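Local structure of phosphoserine phosphatase (Homo sapiens, 6HYY) at residues 103-109 / 125-131; 154-159 / 182-186; 20-24 / 81-87; 39-44 / 60-65. The protein catalyses the hydrolysis of O-phosphoserine to serine and phosphate, as a magnesium-dependent member of the haloacid dehalogenase-like hydrolase family. One frame throughout, in Å; residues are numbered along the deposited sequence.

The contacts run from the core of the fold to its edge. Contact 1, nearest the centre of the chain, joins two parallel strands by backbone hydrogen bonds and lines the serine pocket. Contact 2 shares that pocket through Lys154; its helix packs on Ile104 and Phe127 of contact 1, but its own chemistry is apolar, with Lys159 exposed. Contact 3, also largely buried, mixes backbone bonds with a carboxylate grip where the chain leaves and re-enters the core, and contact 4 is nested inside the excursion it closes. There, partly exposed antiparallel helices meet mainly through side chains, and Leu62 on the second helix touches Phe108 and Leu131 of contact 1.

Contact 1. Residues 103-109 / 125-131; sequences LISGGFR and NVFANRL. With SER (serine), chain E.
Arg109 reaches from the start of helix 109-116 back along strand 126-129. Its CB lies 3.6 Å from Asn129 O, which accepts from Arg109 N. CG leaves anti to the backbone N (chi1 159°), CD passes Arg130 NE, and a bend at chi3 (-52°) brings the guanidinium over Val126, whose CG1 covers one face. At the tip NH2 makes a short 2.5 Å bond to Val126 O, from above the carbonyl plane, and a water in the guanidinium plane links NH2 to Ala128 N. NH1 binds Glu113 (salt bridge) and Ala123 O. With alanine here, Val126 O would probably lose its side-chain donor and the water the arginine that donates to it. Asn129 suits the bulge between Ile104 and Phe108: its ND2 gives a 2.8 Å bond to Gly106 O and its N one to Gly107 O. Leu131 CD2 sits over the Phe108 ring face, 4.1 Å from its centroid. Ser105 OG accepts from Gly107 N in an ST turn and lies 3.0 Å from OG of the bound serine. The parallel strands and helix 109-116 form a beta-alpha-beta unit of the Rossmann-like haloacid dehalogenase core, the serine pocket at the C-terminal end of strand 100-105.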
# COMPACT_ATOMS: atom_id res chain seq x y z
N LEU A 103 -3.28 -2.59 -5.71
CA LEU A 103 -2.78 -1.79 -4.61
C LEU A 103 -3.41 -2.29 -3.32
O LEU A 103 -4.63 -2.47 -3.26
CB LEU A 103 -3.11 -0.31 -4.82
CG LEU A 103 -2.56 0.39 -6.07
CD1 LEU A 103 -2.88 1.90 -5.99
CD2 LEU A 103 -1.06 0.16 -6.21
N ILE A 104 -2.58 -2.52 -2.30
CA ILE A 104 -3.07 -2.99 -1.01
C ILE A 104 -2.56 -2.03 0.06
O ILE A 104 -1.37 -1.70 0.10
CB ILE A 104 -2.61 -4.43 -0.69
CG1 ILE A 104 -2.96 -5.36 -1.85
CG2 ILE A 104 -3.28 -4.91 0.61
CD1 ILE A 104 -2.45 -6.78 -1.66
N SER A 105 -3.47 -1.58 0.92
CA SER A 105 -3.06 -0.58 1.90
C SER A 105 -3.88 -0.69 3.17
O SER A 105 -5.07 -0.98 3.14
CB SER A 105 -3.20 0.82 1.31
OG SER A 105 -2.66 1.76 2.22
N GLY A 106 -3.22 -0.43 4.30
CA GLY A 106 -3.89 -0.13 5.55
C GLY A 106 -4.40 1.29 5.66
O GLY A 106 -5.09 1.63 6.63
N GLY A 107 -4.07 2.13 4.68
CA GLY A 107 -4.67 3.44 4.52
C GLY A 107 -6.07 3.35 3.95
O GLY A 107 -6.75 2.33 4.05
N PHE A 108 -6.49 4.44 3.31
CA PHE A 108 -7.91 4.68 3.06
C PHE A 108 -8.24 4.75 1.58
O PHE A 108 -7.51 5.37 0.80
CB PHE A 108 -8.32 5.96 3.78
CG PHE A 108 -7.91 5.95 5.22
CD1 PHE A 108 -8.42 5.00 6.08
CD2 PHE A 108 -6.96 6.85 5.68
CE1 PHE A 108 -8.01 4.96 7.39
CE2 PHE A 108 -6.55 6.81 7.00
CZ PHE A 108 -7.08 5.87 7.85
N ARG A 109 -9.36 4.11 1.21
CA ARG A 109 -9.75 3.99 -0.19
C ARG A 109 -9.89 5.35 -0.87
O ARG A 109 -9.57 5.49 -2.05
CB ARG A 109 -11.06 3.20 -0.29
CG ARG A 109 -11.84 3.41 -1.59
CD ARG A 109 -12.91 2.33 -1.83
NE ARG A 109 -12.31 1.01 -1.73
CZ ARG A 109 -11.86 0.29 -2.76
NH1 ARG A 109 -11.97 0.71 -4.01
NH2 ARG A 109 -11.30 -0.87 -2.52
N ASN A 125 -9.25 -3.01 -8.27
CA ASN A 125 -7.96 -3.59 -7.93
C ASN A 125 -7.34 -2.92 -6.73
O ASN A 125 -6.15 -3.12 -6.46
CB ASN A 125 -7.00 -3.48 -9.12
CG ASN A 125 -7.38 -4.40 -10.29
OD1 ASN A 125 -8.54 -4.81 -10.43
ND2 ASN A 125 -6.41 -4.71 -11.13
N VAL A 126 -8.13 -2.12 -6.01
CA VAL A 126 -7.69 -1.41 -4.81
C VAL A 126 -8.30 -2.08 -3.60
O VAL A 126 -9.52 -2.33 -3.56
CB VAL A 126 -8.09 0.07 -4.86
CG1 VAL A 126 -7.88 0.71 -3.50
CG2 VAL A 126 -7.34 0.81 -5.97
N PHE A 127 -7.46 -2.38 -2.61
CA PHE A 127 -7.90 -2.95 -1.34
C PHE A 127 -7.35 -2.07 -0.24
O PHE A 127 -6.13 -1.96 -0.09
CB PHE A 127 -7.42 -4.40 -1.18
CG PHE A 127 -8.04 -5.37 -2.16
CD1 PHE A 127 -7.52 -5.51 -3.43
CD2 PHE A 127 -9.12 -6.15 -1.78
CE1 PHE A 127 -8.10 -6.42 -4.33
CE2 PHE A 127 -9.70 -7.06 -2.66
CZ PHE A 127 -9.19 -7.19 -3.93
N ALA A 128 -8.25 -1.42 0.50
CA ALA A 128 -7.83 -0.48 1.53
C ALA A 128 -8.98 -0.31 2.52
O ALA A 128 -10.08 -0.80 2.31
CB ALA A 128 -7.42 0.87 0.92
N ASN A 129 -8.69 0.41 3.60
CA ASN A 129 -9.72 0.66 4.59
C ASN A 129 -10.68 1.74 4.10
O ASN A 129 -10.35 2.54 3.22
CB ASN A 129 -9.09 1.01 5.92
CG ASN A 129 -8.48 -0.21 6.56
OD1 ASN A 129 -9.13 -1.25 6.62
ND2 ASN A 129 -7.23 -0.12 6.97
N ARG A 130 -11.90 1.73 4.63
CA ARG A 130 -12.96 2.63 4.17
C ARG A 130 -13.40 3.49 5.35
O ARG A 130 -13.94 2.96 6.32
CB ARG A 130 -14.15 1.84 3.62
CG ARG A 130 -13.85 0.99 2.41
CD ARG A 130 -15.15 0.45 1.84
NE ARG A 130 -15.81 1.44 0.99
CZ ARG A 130 -16.97 1.24 0.38
NH1 ARG A 130 -17.61 0.09 0.53
NH2 ARG A 130 -17.48 2.19 -0.39
N LEU A 131 -13.15 4.79 5.26
CA LEU A 131 -13.64 5.70 6.28
C LEU A 131 -15.16 5.88 6.16
O LEU A 131 -15.73 5.81 5.07
CB LEU A 131 -12.96 7.06 6.16
CG LEU A 131 -11.47 7.13 6.47
CD1 LEU A 131 -10.93 8.49 6.03
CD2 LEU A 131 -11.21 6.89 7.94
N SER E . -0.51 1.86 5.68
CA SER E . -0.54 0.83 4.65
C SER E . -0.28 -0.54 5.27
O SER E . 0.59 -1.26 4.79
CB SER E . 0.50 1.09 3.58
OG SER E . 0.13 0.63 2.30
OXT SER E . -0.89 -0.95 6.27
O HOH W 1 -11.26 -1.87 0.05

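Contact 2. Residues 154-159 / 182-186; sequences KGKVIK and ACPPA. With SER (serine), chain E.
Ile158 points its branches at three residues of the 182-186 loop. CG1 is anti to the carbonyl carbon (chi1 -68°), which carries CD1 to within 3.7 Å of Ala186 CB and 4.2 Å of Ala182 CB, while CG2 slants across the Pro185 ring, 3.9 Å from its CG. A branched side chain suits this place because its arms reach different residues, CD1 the two alanines and CG2 the proline. Pro185 leans its ring over the helix backbone, CG 3.2 Å from Gly155 O. Glycine is well chosen beneath it, since a beta carbon at Gly155 would be crowded by Pro185 CD. Lys154 and Ala182 meet chiefly through their beta carbons, and from there the lysine runs extended into the active site. In haloacid dehalogenase-like enzymes a lysine on this helix is a signature residue, and here Lys154 NZ bonds to O of the bound serine at 2.4 Å, a doubtfully short length, with Asp16, Asp179 and Thr178 as further partners. Cis peptide bonds precede both Pro184 and Pro185 and probably help the loop to turn; a 2.9 Å backbone bond from Ala186 N to Ala182 O closes it. Behind Ile158, Ile170 and Met172 of the central sheet complete the apolar layer.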
# COMPACT_ATOMS: atom_id res chain seq x y z
N LYS A 154 -2.93 -8.01 4.51
CA LYS A 154 -2.40 -8.09 3.15
C LYS A 154 -2.40 -9.53 2.65
O LYS A 154 -2.73 -9.78 1.48
CB LYS A 154 -0.99 -7.50 3.10
CG LYS A 154 -1.01 -5.98 3.18
CD LYS A 154 0.37 -5.39 3.27
CE LYS A 154 0.30 -3.88 3.33
NZ LYS A 154 1.55 -3.29 3.91
N GLY A 155 -2.06 -10.48 3.52
CA GLY A 155 -2.11 -11.87 3.12
C GLY A 155 -3.53 -12.33 2.85
O GLY A 155 -3.79 -13.11 1.93
N LYS A 156 -4.49 -11.81 3.64
CA LYS A 156 -5.89 -12.14 3.40
C LYS A 156 -6.35 -11.64 2.04
O LYS A 156 -7.12 -12.31 1.34
CB LYS A 156 -6.76 -11.57 4.51
CG LYS A 156 -6.47 -12.14 5.89
CD LYS A 156 -7.47 -11.62 6.92
CE LYS A 156 -7.11 -12.08 8.33
NZ LYS A 156 -6.36 -11.03 9.09
N VAL A 157 -5.92 -10.43 1.66
CA VAL A 157 -6.26 -9.92 0.33
C VAL A 157 -5.71 -10.83 -0.75
O VAL A 157 -6.41 -11.18 -1.71
CB VAL A 157 -5.74 -8.47 0.17
CG1 VAL A 157 -5.89 -8.03 -1.30
CG2 VAL A 157 -6.50 -7.54 1.09
N ILE A 158 -4.45 -11.24 -0.62
CA ILE A 158 -3.84 -12.06 -1.66
C ILE A 158 -4.55 -13.41 -1.74
O ILE A 158 -4.77 -13.93 -2.84
CB ILE A 158 -2.32 -12.20 -1.40
CG1 ILE A 158 -1.68 -10.82 -1.63
CG2 ILE A 158 -1.69 -13.28 -2.33
CD1 ILE A 158 -0.20 -10.78 -1.40
N LYS A 159 -4.94 -13.97 -0.59
CA LYS A 159 -5.73 -15.20 -0.61
C LYS A 159 -7.05 -15.00 -1.35
O LYS A 159 -7.44 -15.85 -2.15
CB LYS A 159 -5.99 -15.68 0.83
CG LYS A 159 -6.88 -16.91 0.91
CD LYS A 159 -6.90 -17.46 2.35
CE LYS A 159 -7.58 -18.82 2.41
NZ LYS A 159 -7.59 -19.40 3.78
N ALA A 182 3.37 -11.27 3.89
CA ALA A 182 2.30 -11.64 2.97
C ALA A 182 2.75 -12.67 1.95
O ALA A 182 1.96 -13.05 1.08
CB ALA A 182 1.76 -10.40 2.24
N CYS A 183 4.01 -13.10 2.02
CA CYS A 183 4.54 -14.21 1.22
C CYS A 183 4.99 -15.30 2.19
O CYS A 183 6.05 -15.16 2.82
CB CYS A 183 5.70 -13.75 0.35
SG CYS A 183 6.54 -15.03 -0.57
N PRO A 184 4.21 -16.38 2.37
CA PRO A 184 2.93 -16.70 1.72
C PRO A 184 1.76 -15.88 2.26
O PRO A 184 1.90 -15.32 3.36
CB PRO A 184 2.75 -18.19 2.06
CG PRO A 184 3.39 -18.31 3.38
CD PRO A 184 4.56 -17.37 3.39
N PRO A 185 0.62 -15.85 1.56
CA PRO A 185 0.27 -16.64 0.36
C PRO A 185 0.80 -16.13 -0.98
O PRO A 185 0.63 -16.83 -1.98
CB PRO A 185 -1.26 -16.60 0.36
CG PRO A 185 -1.58 -15.29 1.02
CD PRO A 185 -0.55 -15.12 2.08
N ALA A 186 1.41 -14.94 -1.03
CA ALA A 186 2.01 -14.55 -2.29
C ALA A 186 3.11 -15.56 -2.65
O ALA A 186 3.65 -16.25 -1.79
CB ALA A 186 2.59 -13.14 -2.22
N SER E . -0.51 1.86 5.68
CA SER E . -0.54 0.83 4.65
C SER E . -0.28 -0.54 5.27
O SER E . 0.59 -1.26 4.79
CB SER E . 0.50 1.09 3.58
OG SER E . 0.13 0.63 2.30
OXT SER E . -0.89 -0.95 6.27

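Contact 3. Residues 20-24 / 81-87; sequences TVIRE and PHLTPGI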
# COMPACT_ATOMS: atom_id res chain seq x y z
N THR A 20 5.86 2.87 -0.44
CA THR A 20 6.26 2.08 -1.60
C THR A 20 5.79 2.76 -2.88
O THR A 20 6.60 3.36 -3.58
CB THR A 20 5.73 0.65 -1.48
OG1 THR A 20 6.36 0.04 -0.34
CG2 THR A 20 6.11 -0.15 -2.70
N VAL A 21 4.49 2.74 -3.18
CA VAL A 21 3.98 3.43 -4.36
C VAL A 21 4.00 4.94 -4.16
O VAL A 21 4.23 5.70 -5.11
CB VAL A 21 2.56 2.94 -4.68
CG1 VAL A 21 1.90 3.80 -5.76
CG2 VAL A 21 2.61 1.50 -5.14
N ILE A 22 3.75 5.40 -2.94
CA ILE A 22 3.86 6.82 -2.61
C ILE A 22 4.99 7.01 -1.60
O ILE A 22 5.40 6.09 -0.91
CB ILE A 22 2.55 7.42 -2.08
CG1 ILE A 22 2.13 6.73 -0.77
CG2 ILE A 22 1.45 7.36 -3.17
CD1 ILE A 22 0.84 7.29 -0.16
N ARG A 23 5.48 8.25 -1.51
CA ARG A 23 6.63 8.52 -0.65
C ARG A 23 6.25 8.57 0.82
O ARG A 23 7.08 8.24 1.68
CB ARG A 23 7.30 9.84 -1.08
CG ARG A 23 7.47 9.93 -2.59
CD ARG A 23 8.75 10.66 -2.98
NE ARG A 23 9.88 9.74 -3.00
CZ ARG A 23 11.07 10.01 -3.53
NH1 ARG A 23 11.31 11.19 -4.10
NH2 ARG A 23 12.03 9.08 -3.49
N GLU A 24 5.01 8.94 1.12
CA GLU A 24 4.53 9.24 2.46
C GLU A 24 3.68 8.10 3.00
O GLU A 24 3.41 7.11 2.32
CB GLU A 24 3.73 10.55 2.42
CG GLU A 24 4.39 11.72 1.67
CD GLU A 24 3.87 11.89 0.23
OE1 GLU A 24 4.03 13.01 -0.32
OE2 GLU A 24 3.32 10.93 -0.34
N PRO A 81 -0.68 12.84 -2.30
CA PRO A 81 0.56 12.12 -2.05
C PRO A 81 1.42 12.06 -3.30
O PRO A 81 0.93 12.05 -4.43
CB PRO A 81 0.09 10.73 -1.62
CG PRO A 81 -1.23 10.58 -2.28
CD PRO A 81 -1.86 11.95 -2.25
N HIS A 82 2.73 12.04 -3.08
CA HIS A 82 3.69 12.01 -4.18
C HIS A 82 4.01 10.58 -4.57
O HIS A 82 4.43 9.78 -3.73
CB HIS A 82 4.97 12.72 -3.79
CG HIS A 82 4.81 14.20 -3.69
ND1 HIS A 82 5.77 15.08 -4.14
CD2 HIS A 82 3.79 14.96 -3.23
CE1 HIS A 82 5.35 16.32 -3.94
NE2 HIS A 82 4.15 16.27 -3.39
N LEU A 83 3.85 10.27 -5.85
CA LEU A 83 4.26 8.95 -6.33
C LEU A 83 5.78 8.82 -6.29
O LEU A 83 6.54 9.75 -6.61
CB LEU A 83 3.73 8.70 -7.74
CG LEU A 83 2.22 8.70 -7.90
CD1 LEU A 83 1.83 8.52 -9.36
CD2 LEU A 83 1.62 7.56 -7.11
N THR A 84 6.23 7.65 -5.88
CA THR A 84 7.65 7.34 -5.85
C THR A 84 8.20 7.35 -7.27
O THR A 84 7.55 6.86 -8.20
CB THR A 84 7.82 5.96 -5.23
OG1 THR A 84 7.24 5.96 -3.92
CG2 THR A 84 9.28 5.50 -5.20
N PRO A 85 9.38 7.92 -7.49
CA PRO A 85 9.99 7.88 -8.83
C PRO A 85 10.05 6.47 -9.41
O PRO A 85 10.40 5.50 -8.72
CB PRO A 85 11.39 8.46 -8.60
CG PRO A 85 11.19 9.38 -7.43
CD PRO A 85 10.15 8.74 -6.55
N GLY A 86 9.65 6.36 -10.67
CA GLY A 86 9.68 5.10 -11.37
C GLY A 86 8.40 4.29 -11.32
O GLY A 86 8.24 3.40 -12.15
N ILE A 87 7.50 4.57 -10.38
CA ILE A 87 6.33 3.68 -10.26
C ILE A 87 5.37 3.85 -11.44
O ILE A 87 4.79 2.85 -11.91
CB ILE A 87 5.62 3.83 -8.90
CG1 ILE A 87 4.56 2.73 -8.71
CG2 ILE A 87 4.91 5.12 -8.78
CD1 ILE A 87 5.11 1.28 -8.75
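The guanidinium of Arg23 carries Pro85 on one face, CD 3.4 Å above its centre; its NE is hydrogen-bonded to Asn195. That face forms no hydrogen bonds and can pack on proline methylenes, leaving the in-plane N-H groups for polar partners. The Glu24 carboxylate stands almost perpendicular to the His82 ring (87°), and a bend at chi2 (98°) turns both its oxygens to His82 N: OE2 accepts at 3.0 Å through its syn lone pair, OE1 weakly at 3.2 Å. With an alanine here, His82 N would probably be left without its carboxylate acceptor, and the 81-82 chain freer to shift. Arg23 N bonds to His82 O, and Thr84 N to Val21 O, nearly straight (175°). Thr84 OG1 adds a 2.7 Å bond to Thr20 O. The pairing lies where the chain leaves the core for the largely helical insertion 25-80 and returns, consistent with the two linkers of a haloacid dehalogenase cap domain. The Val21 side chain runs beside Leu83 (CG1 to CD2 4.0 Å) and crosses Ile87 at about a right angle. Val115 of helix 109-116 and Phe15 of strand 12-16 back this apolar side, while Thr20 and Thr84 touch Phe192 of strand 188-192.

Contact 4. Residues 39-44 / 60-65; sequences AVSEMT and ERLALI
Met43 and Arg61 run antiparallel alongside each other, Met43 CB 3.6 Å from Arg61 CG. The thioether then bends at chi3 (102°), which lays SD 3.6 Å from Leu64 CD1 and sets the methyl CE against Glu60 CB. A long, flexible, apolar chain suits this spot, for it can lie over the aliphatic part of an arginine and still touch two neighbours a turn apart. Val40 fills the next layer: CG2 meets Ile65 CG1 at 3.6 Å, the two side chains crossing at about a right angle, and CG1 rests on Arg61 CD. Ala39 CB, more exposed, offers a small surface to Leu64 CD1, 3.9 Å away.

The one hydrogen bond between the two segments runs from Arg61 NH1 to Thr44 OG1 (3.0 Å), with the oxygen at the edge of the guanidinium and close to its plane. Arg61 is directed there by its bend at chi3 (-73°), and its NE is held by Ala57 O, one turn earlier in the same helix. Thr44 OG1 has a further hydrogen-bond partner in Asp28. The Arg61 side chain lies about 6 Å from the bound serine, which places this polar end near the serine site.

The segments form an antiparallel helix pair, axes 9.8 Å apart at 174°, in the helical insertion, consistent with the cap domain of haloacid dehalogenase-like phosphatases. Helix 26-33 backs Val40 and Thr44, while on helix 54-65 Leu62 turns away to Tyr139 and Phe142 of strand 139-142.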
# COMPACT_ATOMS: atom_id res chain seq x y z
N ALA A 39 1.61 13.14 17.06
CA ALA A 39 1.07 12.00 17.79
C ALA A 39 0.81 10.82 16.86
O ALA A 39 1.15 9.67 17.19
CB ALA A 39 -0.21 12.40 18.52
N VAL A 40 0.23 11.07 15.69
CA VAL A 40 -0.16 9.97 14.81
C VAL A 40 1.06 9.34 14.16
O VAL A 40 1.15 8.11 14.05
CB VAL A 40 -1.19 10.46 13.77
CG1 VAL A 40 -1.28 9.48 12.61
CG2 VAL A 40 -2.55 10.66 14.43
N SER A 41 2.02 10.16 13.71
CA SER A 41 3.24 9.62 13.11
C SER A 41 3.96 8.69 14.08
O SER A 41 4.49 7.65 13.67
CB SER A 41 4.16 10.76 12.67
OG SER A 41 3.71 11.35 11.47
N GLU A 42 3.97 9.04 15.37
CA GLU A 42 4.57 8.16 16.36
C GLU A 42 3.79 6.86 16.50
O GLU A 42 4.38 5.78 16.55
CB GLU A 42 4.66 8.88 17.71
CG GLU A 42 5.51 8.15 18.74
CD GLU A 42 6.84 7.67 18.15
OE1 GLU A 42 7.18 6.49 18.35
OE2 GLU A 42 7.53 8.48 17.50
N MET A 43 2.46 6.94 16.55
CA MET A 43 1.65 5.73 16.65
C MET A 43 1.83 4.85 15.42
O MET A 43 1.78 3.62 15.52
CB MET A 43 0.18 6.08 16.82
CG MET A 43 -0.13 6.92 18.05
SD MET A 43 -1.78 7.64 17.99
CE MET A 43 -2.67 6.56 19.08
N THR A 44 2.05 5.45 14.25
CA THR A 44 2.27 4.67 13.04
C THR A 44 3.57 3.89 13.13
O THR A 44 3.62 2.69 12.79
CB THR A 44 2.27 5.60 11.83
OG1 THR A 44 0.99 6.24 11.74
CG2 THR A 44 2.55 4.83 10.55
N GLU A 60 -7.22 4.03 17.30
CA GLU A 60 -6.66 5.06 18.16
C GLU A 60 -6.13 6.25 17.37
O GLU A 60 -6.26 7.39 17.81
CB GLU A 60 -5.55 4.46 19.02
CG GLU A 60 -6.02 3.38 19.97
CD GLU A 60 -4.87 2.55 20.50
OE1 GLU A 60 -5.10 1.74 21.42
OE2 GLU A 60 -3.74 2.72 19.99
N ARG A 61 -5.51 6.00 16.21
CA ARG A 61 -5.02 7.12 15.41
C ARG A 61 -6.18 7.93 14.86
O ARG A 61 -6.16 9.17 14.89
CB ARG A 61 -4.13 6.61 14.27
CG ARG A 61 -2.72 6.24 14.70
CD ARG A 61 -1.94 5.58 13.56
NE ARG A 61 -2.38 4.22 13.29
CZ ARG A 61 -1.87 3.44 12.33
NH1 ARG A 61 -0.91 3.91 11.55
NH2 ARG A 61 -2.33 2.21 12.15
N LEU A 62 -7.22 7.25 14.35
CA LEU A 62 -8.37 7.96 13.83
C LEU A 62 -9.13 8.69 14.94
O LEU A 62 -9.71 9.76 14.68
CB LEU A 62 -9.29 6.98 13.09
CG LEU A 62 -8.74 6.57 11.72
CD1 LEU A 62 -9.54 5.40 11.15
CD2 LEU A 62 -8.75 7.74 10.75
N ALA A 63 -9.11 8.16 16.16
CA ALA A 63 -9.73 8.87 17.27
C ALA A 63 -9.06 10.21 17.53
O ALA A 63 -9.72 11.17 17.94
CB ALA A 63 -9.71 7.99 18.53
N LEU A 64 -7.74 10.31 17.30
CA LEU A 64 -7.08 11.60 17.41
C LEU A 64 -7.31 12.48 16.18
O LEU A 64 -7.38 13.71 16.31
CB LEU A 64 -5.57 11.42 17.61
CG LEU A 64 -5.11 10.65 18.84
CD1 LEU A 64 -3.59 10.58 18.86
CD2 LEU A 64 -5.64 11.28 20.13
N ILE A 65 -7.44 11.88 15.00
CA ILE A 65 -7.55 12.66 13.77
C ILE A 65 -8.97 13.18 13.59
O ILE A 65 -9.17 14.36 13.27
CB ILE A 65 -7.10 11.82 12.56
CG1 ILE A 65 -5.63 11.44 12.70
CG2 ILE A 65 -7.36 12.55 11.27
CD1 ILE A 65 -5.20 10.30 11.77